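Local structure of dTDP-4-amino-4,6-dideoxyglucose formyltransferase (Shewanella sp. FDAARGOS_354, 6V2T) at residues M24-V29 against D192-N197; A86-H91 against S106-N111; R113-H118 against A196-K201. The protein probably transfers a formyl group from a folate cofactor to the sugar amine of dTDP-4-amino-4,6-dideoxyglucose, as needed for the O-antigen of lipopolysaccharide. One frame throughout, in Å; residues are numbered along the deposited sequence.

Contact 1 of 3, residues M24-V29 against D192-N197; sequences MHVLIV and DLVFAN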
loop_
_atom_site.group_PDB
_atom_site.type_symbol
_atom_site.label_atom_id
_atom_site.label_comp_id
_atom_site.label_asym_id
_atom_site.label_seq_id
_atom_site.Cartn_x
_atom_site.Cartn_y
_atom_site.Cartn_z
ATOM N N MET B 24 -44.668 -19.168 1.606
ATOM C CA MET B 24 -43.313 -19.646 1.223
ATOM C C MET B 24 -42.277 -19.120 2.223
ATOM O O MET B 24 -42.254 -17.905 2.450
ATOM C CB MET B 24 -42.943 -19.161 -0.169
ATOM C CG MET B 24 -41.717 -19.913 -0.720
ATOM S SD MET B 24 -41.143 -18.981 -2.071
ATOM C CE MET B 24 -39.897 -20.116 -2.696
ATOM N N HIS B 25 -41.480 -20.028 2.786
ATOM C CA HIS B 25 -40.312 -19.777 3.666
ATOM C C HIS B 25 -39.023 -19.896 2.848
ATOM O O HIS B 25 -38.795 -20.971 2.254
ATOM C CB HIS B 25 -40.342 -20.769 4.829
ATOM C CG HIS B 25 -41.694 -20.829 5.459
ATOM N ND1 HIS B 25 -42.573 -21.870 5.233
ATOM C CD2 HIS B 25 -42.346 -19.942 6.242
ATOM C CE1 HIS B 25 -43.696 -21.641 5.886
ATOM N NE2 HIS B 25 -43.583 -20.461 6.508
ATOM N N VAL B 26 -38.235 -18.825 2.802
ATOM C CA VAL B 26 -36.901 -18.777 2.135
ATOM C C VAL B 26 -35.840 -18.629 3.219
ATOM O O VAL B 26 -35.974 -17.679 4.052
ATOM C CB VAL B 26 -36.820 -17.636 1.111
ATOM C CG1 VAL B 26 -35.404 -17.457 0.581
ATOM C CG2 VAL B 26 -37.829 -17.811 -0.012
ATOM N N LEU B 27 -34.856 -19.539 3.246
ATOM C CA LEU B 27 -33.713 -19.472 4.183
ATOM C C LEU B 27 -32.503 -18.840 3.478
ATOM O O LEU B 27 -32.007 -19.372 2.448
ATOM C CB LEU B 27 -33.381 -20.851 4.755
ATOM C CG LEU B 27 -32.099 -20.892 5.591
ATOM C CD1 LEU B 27 -32.292 -20.113 6.891
ATOM C CD2 LEU B 27 -31.682 -22.325 5.882
ATOM N N ILE B 28 -31.993 -17.747 4.044
ATOM C CA ILE B 28 -30.764 -17.092 3.535
ATOM C C ILE B 28 -29.637 -17.434 4.505
ATOM O O ILE B 28 -29.746 -17.116 5.712
ATOM C CB ILE B 28 -31.038 -15.604 3.271
ATOM C CG1 ILE B 28 -32.115 -15.474 2.186
ATOM C CG2 ILE B 28 -29.766 -14.868 2.883
ATOM C CD1 ILE B 28 -32.724 -14.120 2.115
ATOM N N VAL B 29 -28.655 -18.201 4.010
ATOM C CA VAL B 29 -27.436 -18.571 4.772
ATOM C C VAL B 29 -26.289 -17.738 4.221
ATOM O O VAL B 29 -26.005 -17.804 3.009
ATOM C CB VAL B 29 -27.087 -20.061 4.702
ATOM C CG1 VAL B 29 -25.956 -20.401 5.662
ATOM C CG2 VAL B 29 -28.288 -20.938 4.977
ATOM N N ASP B 192 -37.153 -12.935 -8.985
ATOM C CA ASP B 192 -37.028 -13.923 -10.083
ATOM C C ASP B 192 -36.493 -15.242 -9.518
ATOM O O ASP B 192 -37.053 -16.282 -9.876
ATOM C CB ASP B 192 -36.111 -13.429 -11.195
ATOM C CG ASP B 192 -36.697 -12.347 -12.077
ATOM O OD1 ASP B 192 -37.929 -12.226 -12.115
ATOM O OD2 ASP B 192 -35.899 -11.655 -12.739
ATOM N N LEU B 193 -35.467 -15.185 -8.669
ATOM C CA LEU B 193 -34.828 -16.373 -8.036
ATOM C C LEU B 193 -35.846 -17.084 -7.165
ATOM O O LEU B 193 -36.012 -18.334 -7.251
ATOM C CB LEU B 193 -33.668 -15.939 -7.130
ATOM C CG LEU B 193 -32.425 -15.452 -7.848
ATOM C CD1 LEU B 193 -31.333 -15.098 -6.832
ATOM C CD2 LEU B 193 -31.961 -16.505 -8.852
ATOM N N VAL B 194 -36.483 -16.310 -6.300
ATOM C CA VAL B 194 -37.494 -16.845 -5.364
ATOM C C VAL B 194 -38.608 -17.554 -6.147
ATOM O O VAL B 194 -38.982 -18.634 -5.688
ATOM C CB VAL B 194 -38.055 -15.742 -4.448
ATOM C CG1 VAL B 194 -39.186 -16.282 -3.605
ATOM C CG2 VAL B 194 -36.972 -15.113 -3.584
ATOM N N PHE B 195 -39.103 -16.986 -7.263
ATOM C CA PHE B 195 -40.339 -17.451 -7.970
ATOM C C PHE B 195 -39.986 -18.287 -9.212
ATOM O O PHE B 195 -40.887 -18.565 -10.017
ATOM C CB PHE B 195 -41.236 -16.255 -8.336
ATOM C CG PHE B 195 -41.727 -15.497 -7.131
ATOM C CD1 PHE B 195 -42.248 -16.168 -6.041
ATOM C CD2 PHE B 195 -41.616 -14.113 -7.069
ATOM C CE1 PHE B 195 -42.679 -15.481 -4.914
ATOM C CE2 PHE B 195 -42.014 -13.429 -5.932
ATOM C CZ PHE B 195 -42.560 -14.105 -4.865
ATOM N N ALA B 196 -38.709 -18.671 -9.345
ATOM C CA ALA B 196 -38.152 -19.519 -10.422
ATOM C C ALA B 196 -38.475 -18.937 -11.794
ATOM O O ALA B 196 -38.698 -19.702 -12.762
ATOM C CB ALA B 196 -38.644 -20.929 -10.294
ATOM N N ASN B 197 -38.445 -17.615 -11.894
ATOM C CA ASN B 197 -38.551 -16.924 -13.191
ATOM C C ASN B 197 -37.147 -16.851 -13.785
ATOM O O ASN B 197 -36.539 -15.765 -13.750
ATOM C CB ASN B 197 -39.208 -15.560 -13.022
ATOM C CG ASN B 197 -39.473 -14.919 -14.354
ATOM O OD1 ASN B 197 -39.503 -15.604 -15.374
ATOM N ND2 ASN B 197 -39.597 -13.598 -14.344
#
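V194 is met from strand 24-29 by two apolar side chains, M24 and V26, and it answers both with the same methyl. The sulfur SD of M24 lies 3.7 Å from V194 CG1, and V26 CG2 approaches that CG1 to 4.1 Å. M24 can reach so far because its chain is fully extended, with CG anti to the backbone N (chi1 -166°) and the next two torsions also near 180°. A long, unbranched methionine suits the start of the strand, while V26, where the backbones come closest (CA to CA 7.8 Å with V194), needs only a short side chain.

CE of M24 rests 3.5 Å from V194 O, a methyl-to-carbonyl contact; that oxygen takes its hydrogen bond from R113 NH1. No hydrogen bond joins the two segments. Bonds within 192-197 shape the turn that ends the helix: F195 first leaves helical geometry, N197 N bonds to D192 O at 2.8 Å, and N197 ND2 reaches D192 OD1 at 3.1 Å, from above the carboxylate plane. CG1 of V194 also sits over one face of the F195 ring, toward its rim.

The contact seats the C-terminal turn of helix 171-194 against the parallel part of the central mixed sheet, where strand 24-30 runs between strands 53-60 and 94-98. V26 also packs on V53, F55 and L94, while L193 turns to L158 and F159 of strand 157-163.

Contact 2 of 3, residues A86-H91 against S106-N111; sequences AHIVEH and SELVNN
In I88, chi1 of -64°, measured to CG1, puts CG1 anti to the carbonyl carbon and leaves CG2 anti to the backbone N, so this branch methyl, rather than the longer CG1 arm, projects from helix 82-91 to L108. L108 answers from an unusual rotamer, with chi1 of -137° lying between the staggered positions. Its CA-CB bond runs past the other helix, yet the far end of the side chain swings closer and brings CD2 to 3.9 Å from I88 CG2. The two side chains cross at about a right angle, each touching the other through a single methyl. Both residues are buried, and branched aliphatic groups suit a place where two helices must fit together without polar partners.

One residue on, V89 stands nearer the surface. Its CG2 faces segment 106-111, 4.3 Å from E107 O and 4.3 Å from N111 CB. Both helices belong to the Rossmann-like formyltransferase domain and lie on the same face of its sheet: helix 82-91 leads into strand 94-98, and helix 106-109 lies in the beta-alpha-beta connection from that strand to its parallel neighbour 113-118. L108 also packs on V79.

N111 gives this end of the contact its shape. Its ND2 donates to E107 O at 2.8 Å in a nearly straight bond (172°), with the carbonyl oxygen in the amide plane. The side chain thus folds back on the main-chain oxygen of E107 and is held by it, leaving CB to meet V89; an asparagine is short enough to do this. N111 N also bonds to L108 O at 3.2 Å. N110 ND2 turns instead to E150, and the adjacent V109 touches the bound folic acid.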
loop_
_atom_site.group_PDB
_atom_site.type_symbol
_atom_site.label_atom_id
_atom_site.label_comp_id
_atom_site.label_asym_id
_atom_site.label_seq_id
_atom_site.Cartn_x
_atom_site.Cartn_y
_atom_site.Cartn_z
ATOM N N ALA B 86 -32.358 -31.676 8.414
ATOM C CA ALA B 86 -33.760 -32.138 8.538
ATOM C C ALA B 86 -34.666 -30.920 8.719
ATOM O O ALA B 86 -35.679 -30.826 8.000
ATOM C CB ALA B 86 -33.904 -33.124 9.675
ATOM N N HIS B 87 -34.303 -29.992 9.610
ATOM C CA HIS B 87 -35.112 -28.771 9.857
ATOM C C HIS B 87 -35.250 -27.997 8.546
ATOM O O HIS B 87 -36.369 -27.522 8.262
ATOM C CB HIS B 87 -34.538 -27.862 10.958
ATOM C CG HIS B 87 -35.415 -26.681 11.223
ATOM N ND1 HIS B 87 -34.948 -25.386 11.204
ATOM C CD2 HIS B 87 -36.748 -26.592 11.422
ATOM C CE1 HIS B 87 -35.946 -24.550 11.425
ATOM N NE2 HIS B 87 -37.054 -25.263 11.555
ATOM N N ILE B 88 -34.165 -27.847 7.777
ATOM C CA ILE B 88 -34.233 -27.003 6.551
ATOM C C ILE B 88 -35.194 -27.687 5.575
ATOM O O ILE B 88 -36.142 -27.001 5.072
ATOM C CB ILE B 88 -32.842 -26.754 5.926
ATOM C CG1 ILE B 88 -31.920 -25.952 6.849
ATOM C CG2 ILE B 88 -32.977 -26.073 4.580
ATOM C CD1 ILE B 88 -30.458 -26.200 6.587
ATOM N N VAL B 89 -34.969 -28.979 5.332
ATOM C CA VAL B 89 -35.770 -29.806 4.390
ATOM C C VAL B 89 -37.234 -29.792 4.833
ATOM O O VAL B 89 -38.114 -29.707 3.964
ATOM C CB VAL B 89 -35.243 -31.245 4.292
ATOM C CG1 VAL B 89 -36.204 -32.091 3.484
ATOM C CG2 VAL B 89 -33.837 -31.309 3.703
ATOM N N GLU B 90 -37.464 -29.877 6.145
ATOM C CA GLU B 90 -38.799 -29.797 6.791
ATOM C C GLU B 90 -39.472 -28.445 6.488
ATOM O O GLU B 90 -40.633 -28.457 6.079
ATOM C CB GLU B 90 -38.625 -30.050 8.294
ATOM C CG GLU B 90 -39.872 -29.808 9.129
ATOM C CD GLU B 90 -41.082 -30.615 8.700
ATOM O OE1 GLU B 90 -40.901 -31.644 8.009
ATOM O OE2 GLU B 90 -42.208 -30.211 9.055
ATOM N N HIS B 91 -38.784 -27.317 6.663
ATOM C CA HIS B 91 -39.410 -25.988 6.870
ATOM C C HIS B 91 -39.312 -25.073 5.642
ATOM O O HIS B 91 -40.155 -24.169 5.516
ATOM C CB HIS B 91 -38.767 -25.318 8.096
ATOM C CG HIS B 91 -39.582 -24.205 8.666
ATOM N ND1 HIS B 91 -40.564 -24.422 9.621
ATOM C CD2 HIS B 91 -39.579 -22.872 8.410
ATOM C CE1 HIS B 91 -41.124 -23.264 9.932
ATOM N NE2 HIS B 91 -40.537 -22.299 9.198
ATOM N N SER B 106 -24.822 -33.308 -0.014
ATOM C CA SER B 106 -25.703 -33.938 -1.025
ATOM C C SER B 106 -27.140 -34.064 -0.491
ATOM O O SER B 106 -28.048 -33.822 -1.272
ATOM C CB SER B 106 -25.126 -35.259 -1.451
ATOM O OG SER B 106 -25.116 -36.148 -0.359
ATOM N N GLU B 107 -27.349 -34.345 0.809
ATOM C CA GLU B 107 -28.689 -34.506 1.434
ATOM C C GLU B 107 -29.459 -33.180 1.465
ATOM O O GLU B 107 -30.711 -33.240 1.529
ATOM C CB GLU B 107 -28.585 -35.044 2.867
ATOM C CG GLU B 107 -28.160 -36.502 2.950
ATOM C CD GLU B 107 -26.667 -36.765 2.846
ATOM O OE1 GLU B 107 -25.883 -35.781 2.777
ATOM O OE2 GLU B 107 -26.283 -37.960 2.815
ATOM N N LEU B 108 -28.780 -32.026 1.454
ATOM C CA LEU B 108 -29.465 -30.713 1.367
ATOM C C LEU B 108 -29.755 -30.383 -0.108
ATOM O O LEU B 108 -30.911 -30.135 -0.430
ATOM C CB LEU B 108 -28.580 -29.639 1.992
ATOM C CG LEU B 108 -29.264 -28.620 2.894
ATOM C CD1 LEU B 108 -28.347 -27.447 3.161
ATOM C CD2 LEU B 108 -30.603 -28.154 2.349
ATOM N N VAL B 109 -28.722 -30.328 -0.954
ATOM C CA VAL B 109 -28.827 -29.805 -2.352
ATOM C C VAL B 109 -29.735 -30.695 -3.208
ATOM O O VAL B 109 -30.375 -30.135 -4.130
ATOM C CB VAL B 109 -27.457 -29.560 -3.021
ATOM C CG1 VAL B 109 -26.621 -28.570 -2.230
ATOM C CG2 VAL B 109 -26.660 -30.823 -3.295
ATOM N N ASN B 110 -29.796 -32.004 -2.945
ATOM C CA ASN B 110 -30.591 -32.969 -3.749
ATOM C C ASN B 110 -32.067 -32.918 -3.351
ATOM O O ASN B 110 -32.893 -33.352 -4.173
ATOM C CB ASN B 110 -30.046 -34.399 -3.642
ATOM C CG ASN B 110 -28.680 -34.550 -4.284
ATOM O OD1 ASN B 110 -28.306 -33.783 -5.172
ATOM N ND2 ASN B 110 -27.925 -35.539 -3.849
ATOM N N ASN B 111 -32.394 -32.411 -2.164
ATOM C CA ASN B 111 -33.762 -32.482 -1.584
ATOM C C ASN B 111 -34.443 -31.116 -1.472
ATOM O O ASN B 111 -35.629 -31.130 -1.120
ATOM C CB ASN B 111 -33.758 -33.142 -0.196
ATOM C CG ASN B 111 -33.467 -34.624 -0.308
ATOM O OD1 ASN B 111 -34.192 -35.347 -0.980
ATOM N ND2 ASN B 111 -32.352 -35.060 0.254
#

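Contact 3 of 3, residues R113-H118 against A196-K201; sequences RCINIH and ANYQQK. With FOL (folic acid), chain H.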
loop_
_atom_site.group_PDB
_atom_site.type_symbol
_atom_site.label_atom_id
_atom_site.label_comp_id
_atom_site.label_asym_id
_atom_site.label_seq_id
_atom_site.Cartn_x
_atom_site.Cartn_y
_atom_site.Cartn_z
ATOM N N ARG B 113 -34.493 -26.957 -3.283
ATOM C CA ARG B 113 -33.973 -25.972 -4.265
ATOM C C ARG B 113 -32.946 -25.084 -3.527
ATOM O O ARG B 113 -33.338 -24.328 -2.609
ATOM C CB ARG B 113 -35.118 -25.184 -4.912
ATOM C CG ARG B 113 -34.685 -24.378 -6.137
ATOM C CD ARG B 113 -35.886 -23.978 -6.973
ATOM N NE ARG B 113 -36.806 -23.151 -6.187
ATOM C CZ ARG B 113 -36.905 -21.821 -6.286
ATOM N NH1 ARG B 113 -37.752 -21.159 -5.514
ATOM N NH2 ARG B 113 -36.193 -21.152 -7.169
ATOM N N CYS B 114 -31.652 -25.218 -3.847
ATOM C CA CYS B 114 -30.569 -24.394 -3.244
ATOM C C CYS B 114 -29.929 -23.530 -4.332
ATOM O O CYS B 114 -29.609 -24.070 -5.401
ATOM C CB CYS B 114 -29.549 -25.275 -2.543
ATOM S SG CYS B 114 -30.236 -26.177 -1.129
ATOM N N ILE B 115 -29.764 -22.230 -4.069
ATOM C CA ILE B 115 -29.186 -21.246 -5.020
ATOM C C ILE B 115 -28.037 -20.502 -4.342
ATOM O O ILE B 115 -28.225 -19.989 -3.218
ATOM C CB ILE B 115 -30.282 -20.294 -5.542
ATOM C CG1 ILE B 115 -31.335 -21.069 -6.333
ATOM C CG2 ILE B 115 -29.652 -19.171 -6.344
ATOM C CD1 ILE B 115 -32.515 -20.245 -6.890
ATOM N N ASN B 116 -26.902 -20.403 -5.035
ATOM C CA ASN B 116 -25.656 -19.777 -4.532
ATOM C C ASN B 116 -25.449 -18.445 -5.238
ATOM O O ASN B 116 -25.676 -18.327 -6.490
ATOM C CB ASN B 116 -24.438 -20.695 -4.678
ATOM C CG ASN B 116 -23.148 -20.123 -4.108
ATOM O OD1 ASN B 116 -22.135 -20.051 -4.798
ATOM N ND2 ASN B 116 -23.138 -19.728 -2.855
ATOM N N ILE B 117 -25.043 -17.457 -4.460
ATOM C CA ILE B 117 -24.548 -16.163 -4.990
ATOM C C ILE B 117 -23.022 -16.183 -4.878
ATOM O O ILE B 117 -22.482 -16.125 -3.758
ATOM C CB ILE B 117 -25.206 -15.005 -4.214
ATOM C CG1 ILE B 117 -26.722 -15.144 -4.195
ATOM C CG2 ILE B 117 -24.790 -13.665 -4.816
ATOM C CD1 ILE B 117 -27.390 -14.228 -3.200
ATOM N N HIS B 118 -22.336 -16.330 -6.001
ATOM C CA HIS B 118 -20.868 -16.554 -6.057
ATOM C C HIS B 118 -20.196 -15.331 -6.660
ATOM O O HIS B 118 -20.544 -14.903 -7.766
ATOM C CB HIS B 118 -20.569 -17.823 -6.874
ATOM C CG HIS B 118 -19.122 -18.081 -7.146
ATOM N ND1 HIS B 118 -18.229 -18.418 -6.142
ATOM C CD2 HIS B 118 -18.443 -18.183 -8.299
ATOM C CE1 HIS B 118 -17.048 -18.642 -6.674
ATOM N NE2 HIS B 118 -17.144 -18.465 -8.000
ATOM N N ALA B 196 -38.709 -18.671 -9.345
ATOM C CA ALA B 196 -38.152 -19.519 -10.422
ATOM C C ALA B 196 -38.475 -18.937 -11.794
ATOM O O ALA B 196 -38.698 -19.702 -12.762
ATOM C CB ALA B 196 -38.644 -20.929 -10.294
ATOM N N ASN B 197 -38.445 -17.615 -11.894
ATOM C CA ASN B 197 -38.551 -16.924 -13.191
ATOM C C ASN B 197 -37.147 -16.851 -13.785
ATOM O O ASN B 197 -36.539 -15.765 -13.750
ATOM C CB ASN B 197 -39.208 -15.560 -13.022
ATOM C CG ASN B 197 -39.473 -14.919 -14.354
ATOM O OD1 ASN B 197 -39.503 -15.604 -15.374
ATOM N ND2 ASN B 197 -39.597 -13.598 -14.344
ATOM N N TYR B 198 -36.640 -17.982 -14.286
ATOM C CA TYR B 198 -35.265 -18.109 -14.818
ATOM C C TYR B 198 -35.171 -19.351 -15.702
ATOM O O TYR B 198 -36.101 -20.179 -15.685
ATOM C CB TYR B 198 -34.237 -18.129 -13.678
ATOM C CG TYR B 198 -34.417 -19.173 -12.606
ATOM C CD1 TYR B 198 -34.290 -20.530 -12.888
ATOM C CD2 TYR B 198 -34.619 -18.815 -11.278
ATOM C CE1 TYR B 198 -34.432 -21.484 -11.897
ATOM C CE2 TYR B 198 -34.757 -19.764 -10.278
ATOM C CZ TYR B 198 -34.668 -21.110 -10.587
ATOM O OH TYR B 198 -34.786 -22.045 -9.590
ATOM N N GLN B 199 -34.092 -19.408 -16.481
ATOM C CA GLN B 199 -33.698 -20.564 -17.305
ATOM C C GLN B 199 -32.370 -21.095 -16.749
ATOM O O GLN B 199 -31.595 -20.295 -16.197
ATOM C CB GLN B 199 -33.658 -20.181 -18.782
ATOM C CG GLN B 199 -35.027 -19.907 -19.385
ATOM C CD GLN B 199 -34.902 -19.411 -20.801
ATOM O OE1 GLN B 199 -34.086 -18.547 -21.079
ATOM N NE2 GLN B 199 -35.695 -19.961 -21.712
ATOM N N GLN B 200 -32.203 -22.412 -16.821
ATOM C CA GLN B 200 -31.244 -23.224 -16.034
ATOM C C GLN B 200 -30.645 -24.315 -16.907
ATOM O O GLN B 200 -30.471 -25.449 -16.368
ATOM C CB GLN B 200 -31.910 -23.868 -14.804
ATOM C CG GLN B 200 -32.740 -25.125 -15.065
ATOM C CD GLN B 200 -33.535 -25.594 -13.869
ATOM O OE1 GLN B 200 -34.378 -24.877 -13.310
ATOM N NE2 GLN B 200 -33.297 -26.842 -13.487
ATOM N N LYS B 201 -30.316 -23.997 -18.171
ATOM C CA LYS B 201 -29.593 -24.938 -19.080
ATOM C C LYS B 201 -28.179 -25.206 -18.534
ATOM O O LYS B 201 -27.433 -24.221 -18.264
ATOM C CB LYS B 201 -29.468 -24.439 -20.526
ATOM C CG LYS B 201 -28.682 -25.385 -21.446
ATOM C CD LYS B 201 -28.605 -25.009 -22.926
ATOM C CE LYS B 201 -28.132 -23.593 -23.173
ATOM N NZ LYS B 201 -29.278 -22.657 -23.259
HETATM N N1 FOL H . -22.223 -26.072 -1.394
HETATM C C2 FOL H . -22.390 -26.878 -2.455
HETATM N NA2 FOL H . -22.688 -28.160 -2.266
HETATM N N3 FOL H . -22.304 -26.396 -3.731
HETATM C C4 FOL H . -21.983 -25.110 -3.944
HETATM O O4 FOL H . -21.926 -24.759 -5.151
HETATM C C4A FOL H . -21.806 -24.258 -2.857
HETATM N N5 FOL H . -21.459 -22.978 -2.989
HETATM C C6 FOL H . -20.899 -22.179 -1.893
HETATM C C7 FOL H . -21.616 -22.608 -0.599
HETATM N N8 FOL H . -21.762 -24.033 -0.475
HETATM C C8A FOL H . -21.935 -24.790 -1.570
HETATM C C9 FOL H . -19.326 -22.119 -1.919
HETATM N N10 FOL H . -18.731 -22.042 -0.582
HETATM C C11 FOL H . -15.296 -24.030 0.819
HETATM C C12 FOL H . -16.071 -23.221 1.653
HETATM C C13 FOL H . -17.201 -22.559 1.161
HETATM C C14 FOL H . -17.603 -22.698 -0.152
HETATM C C15 FOL H . -16.844 -23.526 -0.973
HETATM C C16 FOL H . -15.707 -24.183 -0.498
HETATM C C FOL H . -14.093 -24.768 1.356
HETATM O O FOL H . -14.060 -24.933 2.556
HETATM N N FOL H . -13.144 -25.304 0.584
#
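Strand 113-118, between strands 94-98 and 141-147 of the central sheet, sends R113 and I115 from one face toward the loop that follows helix 171-194. The R113 chain bends at chi3 (60°), and its NH2 donates to Y198 OH at 2.9 Å with an N-H...O angle of 153°. The hydroxyl lies close to the guanidinium plane, and the ring and guanidinium planes are 34° apart. A196 CB sits over one guanidinium face, 4.0 Å from R113 NH2.

Arginine suits this place because its several N-H groups serve several acceptors: NH2 also bonds to L193 O and NH1 to V194 O, so a positive group meets the carbonyl end of the helix, probably a favourable electrostatic match. Y198 supplies a ring as well as a hydroxyl, and I115 CD1 packs 4.1 Å from Y198 CE2, with L158 and F159 also touching the tyrosine.

On the other face of the strand, N116 turns to the bound folic acid, its ND2 3.5 Å from C6 of that ligand. Together N116 and H118 match the Asn-x-His signature of the formyltransferase family. H146 hydrogen-bonds N116 OD1, and S97 makes a weak bond to its ND2.

How the contacts relate
Contacts 1 and 3, with centres 9 Å apart, lie on one face of the central sheet and share A196 and N197. The R113 guanidinium of contact 3 holds the carbonyls of the helix end in contact 1 (2.8 Å from NH1 to V194 O), and M24 CE comes to 3.7 Å from R113 NH1. Contact 2 occupies the opposite face, its centre about 15 Å from that of contact 1 and about 17 Å from that of contact 3. It reaches the same strands from there, through I88 CG1 to L27 CD2 at 3.8 Å and L108 CD2 to C114 SG at 4.0 Å. Folic acid binds on this second face, about 7 Å from the L108 side chain; dTDP-4-amino-4,6-dideoxyglucose lies about 13 Å from that of I115.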